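Long-range contacts in conserved hypothetical protein (Caulobacter vibrioides, PDB 1XFJ), which probably acts as a purine nucleoside phosphorylase of the YfiH/LACC1 family that also deaminates adenosine: residues 132-143 with 206-217; 160-171 with 221-231. One frame throughout, in Å; residues are numbered along the deposited sequence.

Contact 1: 132-143 with 206-217; sequences AGWRGALDGVVQ and LPAFVLDRLATA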
loop_
_atom_site.group_PDB
_atom_site.type_symbol
_atom_site.label_atom_id
_atom_site.label_comp_id
_atom_site.label_asym_id
_atom_site.label_seq_id
_atom_site.Cartn_x
_atom_site.Cartn_y
_atom_site.Cartn_z
ATOM N N ALA A 132 -4.471 -1.911 0.633
ATOM C CA ALA A 132 -5.263 -2.853 1.412
ATOM C C ALA A 132 -5.458 -2.505 2.879
ATOM O O ALA A 132 -4.700 -2.956 3.741
ATOM C CB ALA A 132 -4.668 -4.258 1.302
ATOM N N GLY A 133 -6.473 -1.695 3.157
ATOM C CA GLY A 133 -6.791 -1.372 4.533
ATOM C C GLY A 133 -7.594 -2.573 5.001
ATOM O O GLY A 133 -7.720 -3.543 4.255
ATOM N N TRP A 134 -8.152 -2.540 6.205
ATOM C CA TRP A 134 -8.913 -3.697 6.659
ATOM C C TRP A 134 -10.134 -3.959 5.781
ATOM O O TRP A 134 -10.457 -5.108 5.492
ATOM C CB TRP A 134 -9.343 -3.545 8.129
ATOM C CG TRP A 134 -10.389 -2.498 8.396
ATOM C CD1 TRP A 134 -10.180 -1.216 8.825
ATOM C CD2 TRP A 134 -11.807 -2.649 8.260
ATOM N NE1 TRP A 134 -11.384 -0.561 8.965
ATOM C CE2 TRP A 134 -12.397 -1.419 8.624
ATOM C CE3 TRP A 134 -12.639 -3.709 7.864
ATOM C CZ2 TRP A 134 -13.783 -1.216 8.605
ATOM C CZ3 TRP A 134 -14.015 -3.507 7.843
ATOM C CH2 TRP A 134 -14.572 -2.267 8.213
ATOM N N ARG A 135 -10.798 -2.894 5.341
ATOM C CA ARG A 135 -11.991 -3.038 4.514
ATOM C C ARG A 135 -11.674 -3.634 3.148
ATOM O O ARG A 135 -12.302 -4.609 2.731
ATOM C CB ARG A 135 -12.693 -1.685 4.346
ATOM C CG ARG A 135 -14.077 -1.777 3.701
ATOM C CD ARG A 135 -14.732 -0.399 3.580
ATOM N NE ARG A 135 -15.024 0.199 4.883
ATOM C CZ ARG A 135 -16.043 -0.148 5.664
ATOM N NH1 ARG A 135 -16.890 -1.098 5.284
ATOM N NH2 ARG A 135 -16.215 0.458 6.832
ATOM N N GLY A 136 -10.700 -3.050 2.455
ATOM C CA GLY A 136 -10.326 -3.560 1.146
ATOM C C GLY A 136 -9.849 -4.998 1.230
ATOM O O GLY A 136 -10.221 -5.840 0.412
ATOM N N ALA A 137 -9.021 -5.288 2.227
ATOM C CA ALA A 137 -8.506 -6.640 2.401
ATOM C C ALA A 137 -9.648 -7.630 2.616
ATOM O O ALA A 137 -9.684 -8.699 2.003
ATOM C CB ALA A 137 -7.549 -6.686 3.581
ATOM N N LEU A 138 -10.588 -7.267 3.482
ATOM C CA LEU A 138 -11.716 -8.145 3.769
ATOM C C LEU A 138 -12.605 -8.360 2.547
ATOM O O LEU A 138 -13.039 -9.483 2.275
ATOM C CB LEU A 138 -12.559 -7.568 4.908
ATOM C CG LEU A 138 -13.805 -8.376 5.276
ATOM C CD1 LEU A 138 -13.389 -9.749 5.787
ATOM C CD2 LEU A 138 -14.606 -7.627 6.334
ATOM N N ASP A 139 -12.867 -7.286 1.810
ATOM C CA ASP A 139 -13.734 -7.360 0.640
ATOM C C ASP A 139 -13.115 -7.987 -0.610
ATOM O O ASP A 139 -13.837 -8.359 -1.536
ATOM C CB ASP A 139 -14.295 -5.970 0.315
ATOM C CG ASP A 139 -15.200 -5.431 1.420
ATOM O OD1 ASP A 139 -15.766 -6.247 2.181
ATOM O OD2 ASP A 139 -15.361 -4.194 1.521
ATOM N N GLY A 140 -11.789 -8.102 -0.645
ATOM C CA GLY A 140 -11.147 -8.726 -1.794
ATOM C C GLY A 140 -10.305 -7.880 -2.737
ATOM O O GLY A 140 -10.164 -8.227 -3.917
ATOM N N VAL A 141 -9.723 -6.790 -2.246
ATOM C CA VAL A 141 -8.904 -5.953 -3.116
ATOM C C VAL A 141 -7.687 -6.705 -3.657
ATOM O O VAL A 141 -7.241 -6.445 -4.774
ATOM C CB VAL A 141 -8.420 -4.663 -2.405
ATOM C CG1 VAL A 141 -7.421 -4.991 -1.306
ATOM C CG2 VAL A 141 -7.808 -3.713 -3.429
ATOM N N VAL A 142 -7.147 -7.635 -2.873
ATOM C CA VAL A 142 -5.988 -8.399 -3.331
ATOM C C VAL A 142 -6.372 -9.290 -4.512
ATOM O O VAL A 142 -5.711 -9.274 -5.548
ATOM C CB VAL A 142 -5.393 -9.278 -2.206
ATOM C CG1 VAL A 142 -4.247 -10.127 -2.758
ATOM C CG2 VAL A 142 -4.884 -8.399 -1.075
ATOM N N GLN A 143 -7.446 -10.059 -4.360
ATOM C CA GLN A 143 -7.891 -10.932 -5.438
ATOM C C GLN A 143 -8.254 -10.090 -6.660
ATOM O O GLN A 143 -8.018 -10.500 -7.796
ATOM C CB GLN A 143 -9.104 -11.755 -4.993
ATOM C CG GLN A 143 -9.627 -12.749 -6.033
ATOM C CD GLN A 143 -8.641 -13.869 -6.350
ATOM O OE1 GLN A 143 -7.975 -13.859 -7.392
ATOM N NE2 GLN A 143 -8.541 -14.839 -5.447
ATOM N N LEU A 206 -2.905 -7.394 10.556
ATOM C CA LEU A 206 -3.223 -7.024 9.183
ATOM C C LEU A 206 -2.280 -7.630 8.144
ATOM O O LEU A 206 -2.731 -8.261 7.188
ATOM C CB LEU A 206 -3.233 -5.496 9.043
ATOM C CG LEU A 206 -3.597 -4.942 7.664
ATOM C CD1 LEU A 206 -5.013 -5.339 7.292
ATOM C CD2 LEU A 206 -3.462 -3.428 7.687
ATOM N N PRO A 207 -0.959 -7.447 8.308
ATOM C CA PRO A 207 -0.065 -8.030 7.304
ATOM C C PRO A 207 -0.256 -9.536 7.126
ATOM O O PRO A 207 -0.216 -10.043 6.009
ATOM C CB PRO A 207 1.329 -7.650 7.813
ATOM C CG PRO A 207 1.133 -7.501 9.293
ATOM C CD PRO A 207 -0.192 -6.790 9.378
ATOM N N ALA A 208 -0.478 -10.254 8.221
ATOM C CA ALA A 208 -0.670 -11.694 8.111
ATOM C C ALA A 208 -1.964 -11.989 7.358
ATOM O O ALA A 208 -2.031 -12.933 6.566
ATOM C CB ALA A 208 -0.695 -12.334 9.496
ATOM N N PHE A 209 -2.991 -11.180 7.592
ATOM C CA PHE A 209 -4.258 -11.391 6.904
ATOM C C PHE A 209 -4.090 -11.118 5.413
ATOM O O PHE A 209 -4.619 -11.847 4.578
ATOM C CB PHE A 209 -5.347 -10.474 7.455
ATOM C CG PHE A 209 -6.674 -10.658 6.778
ATOM C CD1 PHE A 209 -7.417 -11.815 6.985
ATOM C CD2 PHE A 209 -7.159 -9.699 5.894
ATOM C CE1 PHE A 209 -8.626 -12.019 6.320
ATOM C CE2 PHE A 209 -8.367 -9.892 5.223
ATOM C CZ PHE A 209 -9.101 -11.054 5.435
ATOM N N VAL A 210 -3.358 -10.058 5.084
ATOM C CA VAL A 210 -3.122 -9.711 3.688
ATOM C C VAL A 210 -2.293 -10.796 2.995
ATOM O O VAL A 210 -2.520 -11.100 1.822
ATOM C CB VAL A 210 -2.404 -8.353 3.576
ATOM C CG1 VAL A 210 -2.074 -8.047 2.124
ATOM C CG2 VAL A 210 -3.295 -7.257 4.152
ATOM N N LEU A 211 -1.334 -11.375 3.714
ATOM C CA LEU A 211 -0.517 -12.443 3.135
ATOM C C LEU A 211 -1.420 -13.638 2.847
ATOM O O LEU A 211 -1.223 -14.353 1.862
ATOM C CB LEU A 211 0.612 -12.843 4.091
ATOM C CG LEU A 211 1.797 -11.868 4.156
ATOM C CD1 LEU A 211 2.719 -12.247 5.307
ATOM C CD2 LEU A 211 2.555 -11.886 2.831
ATOM N N ASP A 212 -2.421 -13.840 3.701
ATOM C CA ASP A 212 -3.371 -14.934 3.519
ATOM C C ASP A 212 -4.204 -14.676 2.262
ATOM O O ASP A 212 -4.523 -15.603 1.517
ATOM C CB ASP A 212 -4.302 -15.048 4.732
ATOM C CG ASP A 212 -5.438 -16.039 4.508
ATOM O OD1 ASP A 212 -5.181 -17.259 4.506
ATOM O OD2 ASP A 212 -6.588 -15.589 4.326
ATOM N N ARG A 213 -4.559 -13.414 2.031
ATOM C CA ARG A 213 -5.347 -13.061 0.855
ATOM C C ARG A 213 -4.527 -13.315 -0.408
ATOM O O ARG A 213 -5.052 -13.800 -1.413
ATOM C CB ARG A 213 -5.781 -11.591 0.912
ATOM C CG ARG A 213 -6.767 -11.252 2.029
ATOM C CD ARG A 213 -8.094 -11.983 1.868
ATOM N NE ARG A 213 -8.024 -13.381 2.292
ATOM C CZ ARG A 213 -9.006 -14.260 2.120
ATOM N NH1 ARG A 213 -10.135 -13.888 1.527
ATOM N NH2 ARG A 213 -8.867 -15.510 2.543
ATOM N N LEU A 214 -3.240 -12.986 -0.353
ATOM C CA LEU A 214 -2.353 -13.207 -1.489
ATOM C C LEU A 214 -2.293 -14.702 -1.785
ATOM O O LEU A 214 -2.425 -15.128 -2.934
ATOM C CB LEU A 214 -0.952 -12.683 -1.171
ATOM C CG LEU A 214 -0.809 -11.164 -1.266
ATOM C CD1 LEU A 214 0.474 -10.705 -0.586
ATOM C CD2 LEU A 214 -0.821 -10.768 -2.740
ATOM N N ALA A 215 -2.097 -15.490 -0.733
ATOM C CA ALA A 215 -2.020 -16.940 -0.862
ATOM C C ALA A 215 -3.304 -17.503 -1.454
ATOM O O ALA A 215 -3.268 -18.385 -2.315
ATOM C CB ALA A 215 -1.760 -17.571 0.497
ATOM N N THR A 216 -4.440 -16.995 -0.989
ATOM C CA THR A 216 -5.728 -17.464 -1.482
ATOM C C THR A 216 -5.935 -17.060 -2.939
ATOM O O THR A 216 -6.673 -17.721 -3.677
ATOM C CB THR A 216 -6.883 -16.919 -0.614
ATOM O OG1 THR A 216 -6.698 -17.351 0.740
ATOM C CG2 THR A 216 -8.226 -17.437 -1.116
ATOM N N ALA A 217 -5.263 -15.987 -3.357
ATOM C CA ALA A 217 -5.367 -15.502 -4.731
ATOM C C ALA A 217 -4.387 -16.221 -5.663
ATOM O O ALA A 217 -4.270 -15.877 -6.839
ATOM C CB ALA A 217 -5.112 -13.996 -4.775
HETATM O O HOH W 1 -11.197 -11.185 0.685
#
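Val-142 packs against helix 206-216 with both of its methyls. Its CG1 lies 3.5 Å from CD2 of Leu-214, tight for two carbons, while CG2 rests against the CB of Arg-213. It crosses both side chains at about right angles. Its torsion, with CG1 opposite the backbone N (chi1 176°), turns one methyl to each neighbour, and the CB of Ala-217, just past the helix end, comes near CG1.

Five residues earlier, before the break at Gly-140, Ala-137 takes over the apolar packing. Its CB sits 3.7 Å from CE2 of Phe-209, and the backbone atoms Ala-137 O and Leu-138 N lie at the edge of that ring, near its plane. Phe-182 meets the same ring edge-to-face. Val-210 offers CG2 to the CB atoms of both Ala-137 and Ala-132, and at the far end Leu-206 brings CD1 to 4.3 Å from CA of Trp-134.

No direct hydrogen bond crosses between the two segments; the polar link is a water. It donates to Leu-138 O at 3.0 Å and accepts from Arg-213 NH1, also at 3.0 Å. The bend at chi2 lays CD of Arg-213 beside Ala-137 O at 3.7 Å, and the bend at chi3 turns the guanidinium to the water and Asp-212. Within its own helix, Arg-213 NH2 donates to Asp-212 OD2 at 2.9 Å, on the syn side of the carboxylate, as part of a salt bridge. Asp-212 also pairs with Arg-191.

The axes of helices 134-139 and 206-216 approach to 10.1 Å at their closest, with 28° between their N-to-C directions. With Val-210 and Leu-214 also touching strand 115-121, this is near-parallel packing of the two helices, with the start of helix 141-151, in a helical layer on one side of the six-stranded mixed sheet.

Contact 2: 160-171 with 221-231; sequences TGVVGPCIGPKS and RREWVGRDTRA. With ACT (acetate ion), chain B.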
loop_
_atom_site.group_PDB
_atom_site.type_symbol
_atom_site.label_atom_id
_atom_site.label_comp_id
_atom_site.label_asym_id
_atom_site.label_seq_id
_atom_site.Cartn_x
_atom_site.Cartn_y
_atom_site.Cartn_z
ATOM N N THR A 160 4.542 -12.419 -7.869
ATOM C CA THR A 160 5.219 -12.207 -6.594
ATOM C C THR A 160 4.492 -11.017 -5.970
ATOM O O THR A 160 4.225 -10.018 -6.647
ATOM C CB THR A 160 6.718 -11.859 -6.779
ATOM O OG1 THR A 160 7.424 -13.014 -7.247
ATOM C CG2 THR A 160 7.337 -11.407 -5.459
ATOM N N GLY A 161 4.150 -11.137 -4.692
ATOM C CA GLY A 161 3.446 -10.067 -4.008
ATOM C C GLY A 161 4.071 -9.768 -2.662
ATOM O O GLY A 161 4.313 -10.675 -1.864
ATOM N N VAL A 162 4.332 -8.492 -2.405
ATOM C CA VAL A 162 4.953 -8.085 -1.154
ATOM C C VAL A 162 4.143 -7.033 -0.417
ATOM O O VAL A 162 3.695 -6.049 -1.011
ATOM C CB VAL A 162 6.366 -7.517 -1.402
ATOM C CG1 VAL A 162 6.978 -7.037 -0.092
ATOM C CG2 VAL A 162 7.239 -8.575 -2.052
ATOM N N VAL A 163 3.962 -7.250 0.880
ATOM C CA VAL A 163 3.225 -6.315 1.722
ATOM C C VAL A 163 4.249 -5.354 2.318
ATOM O O VAL A 163 5.270 -5.783 2.847
ATOM C CB VAL A 163 2.489 -7.061 2.854
ATOM C CG1 VAL A 163 1.635 -6.089 3.656
ATOM C CG2 VAL A 163 1.621 -8.164 2.257
ATOM N N GLY A 164 3.979 -4.054 2.234
ATOM C CA GLY A 164 4.922 -3.084 2.756
ATOM C C GLY A 164 4.680 -2.651 4.187
ATOM O O GLY A 164 3.961 -3.321 4.935
ATOM N N PRO A 165 5.285 -1.529 4.602
ATOM C CA PRO A 165 5.112 -1.025 5.965
ATOM C C PRO A 165 3.630 -0.778 6.217
ATOM O O PRO A 165 2.922 -0.278 5.346
ATOM C CB PRO A 165 5.915 0.276 5.962
ATOM C CG PRO A 165 6.964 0.038 4.906
ATOM C CD PRO A 165 6.164 -0.642 3.820
ATOM N N CYS A 166 3.160 -1.145 7.402
ATOM C CA CYS A 166 1.762 -0.954 7.763
ATOM C C CYS A 166 1.664 -1.071 9.274
ATOM O O CYS A 166 2.671 -1.294 9.941
ATOM C CB CYS A 166 0.880 -2.009 7.082
ATOM S SG CYS A 166 1.190 -3.724 7.582
ATOM N N ILE A 167 0.465 -0.910 9.822
ATOM C CA ILE A 167 0.319 -1.017 11.262
ATOM C C ILE A 167 0.494 -2.490 11.636
ATOM O O ILE A 167 -0.172 -3.374 11.091
ATOM C CB ILE A 167 -1.046 -0.452 11.724
ATOM C CG1 ILE A 167 -1.083 -0.378 13.252
ATOM C CG2 ILE A 167 -2.186 -1.278 11.145
ATOM C CD1 ILE A 167 -2.232 0.471 13.791
ATOM N N GLY A 168 1.417 -2.745 12.557
ATOM C CA GLY A 168 1.716 -4.108 12.962
ATOM C C GLY A 168 0.794 -4.763 13.972
ATOM O O GLY A 168 0.007 -4.092 14.635
ATOM N N PRO A 169 0.886 -6.095 14.114
ATOM C CA PRO A 169 0.062 -6.869 15.048
ATOM C C PRO A 169 0.220 -6.462 16.508
ATOM O O PRO A 169 -0.623 -6.789 17.342
ATOM C CB PRO A 169 0.505 -8.308 14.791
ATOM C CG PRO A 169 1.917 -8.154 14.320
ATOM C CD PRO A 169 1.807 -6.978 13.382
ATOM N N LYS A 170 1.297 -5.751 16.822
ATOM C CA LYS A 170 1.512 -5.307 18.194
ATOM C C LYS A 170 0.929 -3.909 18.368
ATOM O O LYS A 170 0.848 -3.393 19.485
ATOM C CB LYS A 170 3.009 -5.274 18.522
ATOM C CG LYS A 170 3.795 -4.200 17.779
ATOM C CD LYS A 170 5.283 -4.279 18.100
ATOM C CE LYS A 170 6.083 -3.217 17.358
ATOM N NZ LYS A 170 5.732 -1.845 17.810
ATOM N N SER A 171 0.510 -3.310 17.257
ATOM C CA SER A 171 -0.021 -1.950 17.273
ATOM C C SER A 171 -1.487 -1.772 16.889
ATOM O O SER A 171 -2.114 -0.784 17.277
ATOM C CB SER A 171 0.823 -1.074 16.339
ATOM O OG SER A 171 2.170 -0.988 16.777
ATOM N N ARG A 221 4.668 -16.586 -4.044
ATOM C CA ARG A 221 5.890 -15.914 -3.603
ATOM C C ARG A 221 5.462 -14.617 -2.941
ATOM O O ARG A 221 5.064 -13.671 -3.615
ATOM C CB ARG A 221 6.790 -15.630 -4.803
ATOM C CG ARG A 221 7.258 -16.891 -5.498
ATOM C CD ARG A 221 7.885 -16.599 -6.851
ATOM N NE ARG A 221 8.434 -17.816 -7.439
ATOM C CZ ARG A 221 9.550 -18.406 -7.021
ATOM N NH1 ARG A 221 10.242 -17.885 -6.019
ATOM N NH2 ARG A 221 9.965 -19.524 -7.596
ATOM N N ARG A 222 5.561 -14.572 -1.618
ATOM C CA ARG A 222 5.114 -13.403 -0.881
ATOM C C ARG A 222 5.869 -13.182 0.419
ATOM O O ARG A 222 6.572 -14.069 0.907
ATOM C CB ARG A 222 3.630 -13.572 -0.563
ATOM C CG ARG A 222 3.341 -14.892 0.138
ATOM C CD ARG A 222 1.858 -15.157 0.335
ATOM N NE ARG A 222 1.639 -16.331 1.180
ATOM C CZ ARG A 222 1.597 -17.586 0.740
ATOM N NH1 ARG A 222 1.748 -17.857 -0.552
ATOM N NH2 ARG A 222 1.419 -18.579 1.602
ATOM N N GLU A 223 5.705 -11.987 0.975
ATOM C CA GLU A 223 6.328 -11.641 2.244
ATOM C C GLU A 223 5.896 -10.256 2.699
ATOM O O GLU A 223 5.375 -9.462 1.914
ATOM C CB GLU A 223 7.853 -11.653 2.134
ATOM C CG GLU A 223 8.420 -10.433 1.430
ATOM C CD GLU A 223 9.783 -10.021 1.957
ATOM O OE1 GLU A 223 10.307 -8.984 1.498
ATOM O OE2 GLU A 223 10.330 -10.726 2.831
ATOM N N TRP A 224 6.096 -9.993 3.986
ATOM C CA TRP A 224 5.807 -8.693 4.574
ATOM C C TRP A 224 7.176 -8.151 4.965
ATOM O O TRP A 224 7.986 -8.882 5.537
ATOM C CB TRP A 224 4.933 -8.820 5.823
ATOM C CG TRP A 224 4.742 -7.505 6.534
ATOM C CD1 TRP A 224 4.503 -6.292 5.952
ATOM C CD2 TRP A 224 4.757 -7.270 7.951
ATOM N NE1 TRP A 224 4.372 -5.320 6.910
ATOM C CE2 TRP A 224 4.523 -5.890 8.147
ATOM C CE3 TRP A 224 4.944 -8.089 9.072
ATOM C CZ2 TRP A 224 4.472 -5.307 9.422
ATOM C CZ3 TRP A 224 4.892 -7.509 10.345
ATOM C CH2 TRP A 224 4.657 -6.128 10.504
ATOM N N VAL A 225 7.443 -6.886 4.649
ATOM C CA VAL A 225 8.737 -6.290 4.973
ATOM C C VAL A 225 8.957 -6.149 6.478
ATOM O O VAL A 225 10.059 -5.835 6.926
ATOM C CB VAL A 225 8.904 -4.911 4.298
ATOM C CG1 VAL A 225 8.824 -5.070 2.788
ATOM C CG2 VAL A 225 7.840 -3.947 4.797
ATOM N N GLY A 226 7.900 -6.373 7.250
ATOM C CA GLY A 226 8.016 -6.307 8.696
ATOM C C GLY A 226 8.355 -4.968 9.325
ATOM O O GLY A 226 9.138 -4.912 10.276
ATOM N N ARG A 227 7.781 -3.891 8.803
ATOM C CA ARG A 227 8.012 -2.561 9.360
ATOM C C ARG A 227 6.659 -2.052 9.863
ATOM O O ARG A 227 5.666 -2.095 9.134
ATOM C CB ARG A 227 8.591 -1.617 8.296
ATOM C CG ARG A 227 9.964 -2.041 7.765
ATOM C CD ARG A 227 11.007 -2.080 8.881
ATOM N NE ARG A 227 11.332 -0.743 9.375
ATOM C CZ ARG A 227 12.188 0.089 8.788
ATOM N NH1 ARG A 227 12.822 -0.272 7.679
ATOM N NH2 ARG A 227 12.405 1.290 9.306
ATOM N N ASP A 228 6.629 -1.587 11.112
ATOM C CA ASP A 228 5.405 -1.107 11.764
ATOM C C ASP A 228 5.290 0.418 11.698
ATOM O O ASP A 228 6.022 1.132 12.380
ATOM C CB ASP A 228 5.417 -1.556 13.229
ATOM C CG ASP A 228 4.074 -1.389 13.916
ATOM O OD1 ASP A 228 3.298 -0.495 13.531
ATOM O OD2 ASP A 228 3.807 -2.155 14.864
ATOM N N THR A 229 4.354 0.909 10.893
ATOM C CA THR A 229 4.161 2.348 10.730
ATOM C C THR A 229 3.863 3.084 12.034
ATOM O O THR A 229 4.406 4.161 12.289
ATOM C CB THR A 229 3.012 2.634 9.746
ATOM O OG1 THR A 229 1.850 1.896 10.144
ATOM C CG2 THR A 229 3.410 2.230 8.334
ATOM N N ARG A 230 2.998 2.503 12.857
ATOM C CA ARG A 230 2.622 3.127 14.120
ATOM C C ARG A 230 3.768 3.184 15.119
ATOM O O ARG A 230 3.933 4.175 15.835
ATOM C CB ARG A 230 1.441 2.372 14.738
ATOM C CG ARG A 230 0.914 2.964 16.044
ATOM C CD ARG A 230 1.630 2.387 17.256
ATOM N NE ARG A 230 1.084 2.895 18.512
ATOM C CZ ARG A 230 1.383 4.078 19.040
ATOM N NH1 ARG A 230 2.234 4.890 18.424
ATOM N NH2 ARG A 230 0.829 4.454 20.185
ATOM N N ALA A 231 4.561 2.121 15.158
ATOM C CA ALA A 231 5.673 2.029 16.093
ATOM C C ALA A 231 6.915 2.833 15.722
ATOM O O ALA A 231 7.610 3.331 16.606
ATOM C CB ALA A 231 6.050 0.569 16.288
HETATM C C ACT B . 14.827 2.280 6.204
HETATM O O ACT B . 14.878 2.272 7.458
HETATM O OXT ACT B . 14.854 1.292 5.397
HETATM C CH3 ACT B . 14.715 3.643 5.551
HETATM O O HOH W 2 -1.290 1.262 19.044
#
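The indole of Trp-224 has its own chain on one face: Gly-226 CA stands 3.3 Å above the plane, over the ring centre, with Arg-227 N nearer the rim. Pro-207 of helix 206-216 packs on the other face. At the ring edge lie the Val-163 and Gly-164 carbonyls, and NE1 donates to Gly-164 O at 2.8 Å, the acceptor in the ring plane but the bond bent (130° at H), the donor above the carbonyl plane. Cys-166 SG approaches obliquely, 3.6 Å from NE1, a sulfur-aromatic contact. The Arg-227 guanidinium takes an acetate at its edge, probably from the crystallisation liquor, NH2 reaching ACT O at 3.2 Å; its NE pairs with Glu-232, and Trp-235 makes a cation-pi contact with it.

Strands 160-163 and 221-224 run parallel at one edge of the six-stranded mixed sheet, 221-224 outermost within the chain. Val-163 N donates to Glu-223 O at 2.8 Å and Val-225 N to Val-163 O. After Val-163 the register shifts by one, yet the loops stay joined: Cys-166 N bonds to Arg-227 O, and Thr-229 N to Cys-166 O.

The Asp-228 carboxylate gathers the 168-171 turn. With its CG opposite the backbone N (chi1 -167°), OD1 accepts from Gly-168 N at 3.1 Å, well above the carboxylate plane, and OD2 takes the Ser-171 hydroxyl on its syn side at 2.8 Å.

Overall arrangement
Contact 1 belongs to the helical layer and contact 2 to the edge of the sheet it covers, their centres about 12 Å apart. The same two chain regions supply both: helix 141-151 is followed by strand 160-163, and helix 206-216 by strand 221-224. Two helix-then-strand units thus pair, helix 206-216 with 134-139 and the start of 141-151, strand 221-224 with 160-163. The layers meet where Pro-207 packs on Trp-224 and Ala-215 on Arg-222. Contact 1 is mostly buried and apolar, its polar exchange left to a water; contact 2, only partly buried, relies on backbone hydrogen bonds and, in its loops, on a carboxylate.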